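Local structure of geobacter metallireducens SMUG1 (5H9I) at residues R176-L181 with E202-E207; V185-G190 with R231-L236. The protein is a SMUG1 protein of the uracil DNA glycosylase superfamily, with an alpha/beta fold built round a four-stranded parallel sheet. All coordinates share one frame; numbering follows the deposited sequence.

How the contacts relate
Both contacts join parts of the same three-layer alpha/beta fold, on opposite faces of its parallel sheet. In contact 2 the buried strand 185-189 meets helix 219-235 on one face. Contact 1 lies toward the periphery of the other, where helix 160-181 meets the loop leading into edge strand 207-211. Of the residues touching in contact 1 just Val178 is buried, and a methyl of an exposed valine meets the edge of a phenylalanine ring. Contact 2, with Ile187 and Leu233 buried, is all aliphatic, and its helix carries a salt bridge on the outer side. They meet where Glu207 O approaches Val186 N at 2.8 Å, probably a hydrogen bond, and where Val178 packs on Val186.

Contact 1. Residues R176-L181 with E202-E207; sequences RTVVLL and EGFDVE
In the alpha/beta fold of the uracil DNA glycosylase superfamily, the C-terminal end of helix 160-181 packs against the loop between helix 191-201 and edge strand 207-211, Val178 meeting both Phe204 and Val206, and Val179 meeting Phe204. This loop belongs to the beta-alpha-beta crossover from strand 185-189 to its parallel neighbour 207-211. Asp205 is the centre of an inverse gamma turn, closed by a weak bond from Val206 N to Phe204 O (2.8 Å). At this turn Phe204 and Val206 both direct their side chains at the helix while Asp205, charged, leads its carboxylate away from it. Val178, the buried member, suits the middle of the contact because its two branches can serve different neighbours. CG1, anti to the backbone N (chi1 165°), reaches Val206 CG1 at 4.0 Å and also lies obliquely to the Phe204 ring, 4.2 Å from its CD2. The other branch faces the sheet, and Pro183 adds to the cover of Val178. Val179 is exposed on the outer side of the helix, where one methyl is all that reaches the ring. It crosses Phe204 at about a right angle and touches the ring at its edge, near the ring plane, with Val179 CG2 3.7 Å from Phe204 CE2.

Contact 2. Residues V185-G190 with R231-L236; sequences VVIGVG and RQLAEL
Ile187, near the middle of strand 185-189, points its side chain at helix 219-235 and meets Leu233 and Leu236. The tight part is at Leu233, which is buried like Ile187; Phe57 and Ile211, from the strands flanking 185-189, touch both. With CG1 anti to the carbonyl carbon (chi1 -57°) and the chain extended beyond it (chi2 177°), Ile187 sends CD1 away from the sheet like a finger, across the leucine at about a right angle. The modelled gap from Ile187 CD1 to Leu233 CD2 is 3.3 Å, shorter than usual for two methyl groups, so its exact value is doubtful. A beta-branched residue suits the strand, and leucine, which branches one carbon farther out at CG, suits the helix: although its CA–CB bond does not aim at the sheet, its CD2 methyl still reaches Ile187. Phe240, which lines the pentanoic acid pocket, covers Leu233 as well.

Toward solvent the packing is looser. Leu236 is partly exposed and crosses Ile187 obliquely, its CD2 lying 4.0 Å from Ile187 CG1. On the exposed surface of the helix the chemistry turns ionic: Arg231 NH1 donates to Glu235 OE2 one turn on (3.0 Å), a salt bridge met on the syn side but 26° out of the carboxylate plane, while the oxygen lies almost in the guanidinium plane. Apolar residues facing a central parallel strand, with charged ones on the outer side of the covering helix, are what the three-layer alpha/beta sandwich of the UDG-like fold calls for.

Contact 1. Residues R176-L181 with E202-E207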
# COMPACT_ATOMS: atom_id res chain seq x y z
N ARG A 176 -3.38 3.27 -14.05
CA ARG A 176 -2.32 4.14 -14.42
C ARG A 176 -0.94 3.59 -13.96
O ARG A 176 0.04 3.67 -14.72
CB ARG A 176 -2.53 5.50 -13.80
CG ARG A 176 -3.65 6.31 -14.49
CD ARG A 176 -3.99 7.49 -13.74
NE ARG A 176 -4.79 8.42 -14.57
CZ ARG A 176 -5.47 9.43 -14.07
NH1 ARG A 176 -5.59 9.72 -12.79
NH2 ARG A 176 -6.11 10.20 -15.00
N THR A 177 -0.91 3.04 -12.76
CA THR A 177 0.34 2.47 -12.24
C THR A 177 0.85 1.36 -13.11
O THR A 177 2.05 1.19 -13.42
CB THR A 177 0.13 2.04 -10.78
OG1 THR A 177 -0.26 3.16 -10.00
CG2 THR A 177 1.39 1.39 -10.26
N VAL A 178 -0.09 0.50 -13.53
CA VAL A 178 0.27 -0.64 -14.37
C VAL A 178 0.69 -0.18 -15.78
O VAL A 178 1.63 -0.74 -16.36
CB VAL A 178 -0.91 -1.68 -14.40
CG1 VAL A 178 -0.74 -2.70 -15.52
CG2 VAL A 178 -0.98 -2.33 -13.03
N VAL A 179 0.00 0.79 -16.34
CA VAL A 179 0.43 1.29 -17.65
C VAL A 179 1.84 1.92 -17.55
O VAL A 179 2.64 1.73 -18.45
CB VAL A 179 -0.56 2.32 -18.20
CG1 VAL A 179 0.02 3.09 -19.44
CG2 VAL A 179 -1.87 1.57 -18.53
N LEU A 180 2.14 2.61 -16.41
CA LEU A 180 3.52 3.18 -16.31
C LEU A 180 4.60 2.13 -16.07
O LEU A 180 5.68 2.15 -16.69
CB LEU A 180 3.48 4.12 -15.19
CG LEU A 180 4.87 4.83 -14.82
CD1 LEU A 180 5.20 5.80 -15.92
CD2 LEU A 180 4.84 5.45 -13.48
N LEU A 181 4.37 1.21 -15.10
CA LEU A 181 5.42 0.29 -14.67
C LEU A 181 5.54 -0.90 -15.55
O LEU A 181 6.55 -1.56 -15.57
CB LEU A 181 5.18 -0.13 -13.19
CG LEU A 181 5.17 1.02 -12.20
CD1 LEU A 181 4.97 0.35 -10.85
CD2 LEU A 181 6.43 1.85 -12.13
N GLU A 202 -8.82 -6.17 -15.50
CA GLU A 202 -9.32 -7.06 -16.57
C GLU A 202 -9.13 -6.42 -17.96
O GLU A 202 -9.42 -5.27 -18.18
CB GLU A 202 -10.73 -7.38 -16.28
CG GLU A 202 -11.27 -8.40 -17.29
CD GLU A 202 -12.67 -8.79 -17.05
OE1 GLU A 202 -12.94 -9.27 -15.96
OE2 GLU A 202 -13.48 -8.52 -17.97
N GLY A 203 -8.59 -7.23 -18.87
CA GLY A 203 -8.26 -6.87 -20.19
C GLY A 203 -6.93 -6.29 -20.41
O GLY A 203 -6.51 -6.09 -21.56
N PHE A 204 -6.19 -5.98 -19.35
CA PHE A 204 -4.80 -5.69 -19.49
C PHE A 204 -3.99 -6.99 -19.73
O PHE A 204 -4.30 -8.09 -19.28
CB PHE A 204 -4.28 -4.96 -18.21
CG PHE A 204 -4.75 -3.55 -18.12
CD1 PHE A 204 -6.07 -3.21 -17.87
CD2 PHE A 204 -3.89 -2.50 -18.27
CE1 PHE A 204 -6.52 -1.91 -17.80
CE2 PHE A 204 -4.30 -1.19 -18.12
CZ PHE A 204 -5.64 -0.87 -17.97
N ASP A 205 -2.86 -6.79 -20.34
CA ASP A 205 -1.98 -7.90 -20.58
C ASP A 205 -1.08 -8.19 -19.35
O ASP A 205 0.14 -8.02 -19.39
CB ASP A 205 -1.16 -7.60 -21.80
CG ASP A 205 -0.45 -8.85 -22.33
OD1 ASP A 205 -0.74 -10.00 -21.93
OD2 ASP A 205 0.40 -8.63 -23.20
N VAL A 206 -1.70 -8.58 -18.24
CA VAL A 206 -1.02 -8.86 -16.97
C VAL A 206 -1.68 -10.05 -16.34
O VAL A 206 -2.85 -10.23 -16.55
CB VAL A 206 -1.11 -7.77 -15.87
CG1 VAL A 206 -0.30 -6.61 -16.17
CG2 VAL A 206 -2.52 -7.37 -15.57
N GLU A 207 -0.97 -10.87 -15.59
CA GLU A 207 -1.55 -11.87 -14.81
C GLU A 207 -1.79 -11.28 -13.45
O GLU A 207 -0.97 -10.45 -12.98
CB GLU A 207 -0.59 -13.08 -14.69
CG GLU A 207 -0.32 -13.79 -16.00
CD GLU A 207 -1.57 -14.30 -16.75
OE1 GLU A 207 -2.60 -14.79 -16.12
OE2 GLU A 207 -1.52 -14.16 -17.99

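Contact 2. Residues V185-G190 with R231-L236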
# COMPACT_ATOMS: atom_id res chain seq x y z
N VAL A 185 3.10 -9.33 -13.88
CA VAL A 185 2.28 -9.93 -12.88
C VAL A 185 1.96 -8.89 -11.78
O VAL A 185 2.89 -8.15 -11.43
CB VAL A 185 2.98 -11.14 -12.23
CG1 VAL A 185 2.07 -11.89 -11.32
CG2 VAL A 185 3.56 -12.06 -13.26
N VAL A 186 0.72 -8.87 -11.37
CA VAL A 186 0.26 -8.03 -10.26
C VAL A 186 -0.19 -8.95 -9.19
O VAL A 186 -1.04 -9.84 -9.45
CB VAL A 186 -0.80 -7.07 -10.71
CG1 VAL A 186 -1.39 -6.28 -9.60
CG2 VAL A 186 -0.25 -6.14 -11.84
N ILE A 187 0.28 -8.78 -7.97
CA ILE A 187 0.02 -9.72 -6.90
C ILE A 187 -0.69 -8.96 -5.79
O ILE A 187 -0.05 -8.08 -5.17
CB ILE A 187 1.33 -10.33 -6.36
CG1 ILE A 187 2.14 -11.00 -7.47
CG2 ILE A 187 1.07 -11.23 -5.16
CD1 ILE A 187 3.45 -11.57 -7.17
N GLY A 188 -1.92 -9.34 -5.48
CA GLY A 188 -2.59 -8.84 -4.32
C GLY A 188 -2.00 -9.44 -3.05
O GLY A 188 -1.85 -10.67 -2.97
N VAL A 189 -1.78 -8.60 -2.07
CA VAL A 189 -1.37 -9.11 -0.73
C VAL A 189 -2.68 -9.18 0.06
O VAL A 189 -3.23 -8.18 0.53
CB VAL A 189 -0.37 -8.21 -0.10
CG1 VAL A 189 0.04 -8.76 1.29
CG2 VAL A 189 0.83 -8.00 -1.00
N GLY A 190 -3.17 -10.41 0.14
CA GLY A 190 -4.52 -10.67 0.76
C GLY A 190 -5.59 -10.73 -0.26
O GLY A 190 -5.46 -10.30 -1.42
N ARG A 231 6.18 -20.22 -1.66
CA ARG A 231 5.44 -21.19 -2.42
C ARG A 231 4.40 -20.67 -3.40
O ARG A 231 4.34 -21.04 -4.56
CB ARG A 231 4.76 -22.26 -1.48
CG ARG A 231 3.72 -23.14 -2.19
CD ARG A 231 3.22 -24.33 -1.34
NE ARG A 231 2.44 -23.87 -0.19
CZ ARG A 231 1.25 -23.29 -0.27
NH1 ARG A 231 0.66 -23.11 -1.44
NH2 ARG A 231 0.63 -22.92 0.86
N GLN A 232 3.57 -19.68 -2.97
CA GLN A 232 2.63 -19.10 -3.77
C GLN A 232 3.23 -18.40 -4.95
O GLN A 232 2.76 -18.41 -6.07
CB GLN A 232 1.73 -18.12 -3.01
CG GLN A 232 0.87 -18.88 -1.98
CD GLN A 232 0.11 -17.92 -1.09
OE1 GLN A 232 0.71 -17.06 -0.52
NE2 GLN A 232 -1.22 -17.99 -1.03
N LEU A 233 4.31 -17.64 -4.69
CA LEU A 233 5.01 -17.03 -5.82
C LEU A 233 5.55 -17.98 -6.85
O LEU A 233 5.49 -17.69 -8.01
CB LEU A 233 6.13 -16.12 -5.27
CG LEU A 233 5.66 -14.85 -4.47
CD1 LEU A 233 6.78 -14.32 -3.59
CD2 LEU A 233 5.02 -13.81 -5.36
N ALA A 234 6.12 -19.06 -6.40
CA ALA A 234 6.62 -20.06 -7.30
C ALA A 234 5.50 -20.65 -8.14
O ALA A 234 5.66 -20.82 -9.35
CB ALA A 234 7.33 -21.11 -6.48
N GLU A 235 4.35 -20.88 -7.53
CA GLU A 235 3.18 -21.37 -8.27
C GLU A 235 2.67 -20.40 -9.28
O GLU A 235 2.22 -20.80 -10.32
CB GLU A 235 2.00 -21.69 -7.37
CG GLU A 235 2.20 -22.71 -6.36
CD GLU A 235 1.04 -22.71 -5.36
OE1 GLU A 235 0.01 -21.99 -5.58
OE2 GLU A 235 1.19 -23.39 -4.33
N LEU A 236 2.86 -19.09 -9.08
CA LEU A 236 2.60 -18.05 -10.00
C LEU A 236 3.67 -17.83 -11.09
O LEU A 236 3.54 -16.94 -11.93
CB LEU A 236 2.42 -16.67 -9.30
CG LEU A 236 1.06 -16.15 -8.80
CD1 LEU A 236 0.42 -17.20 -7.95
CD2 LEU A 236 1.26 -14.91 -7.96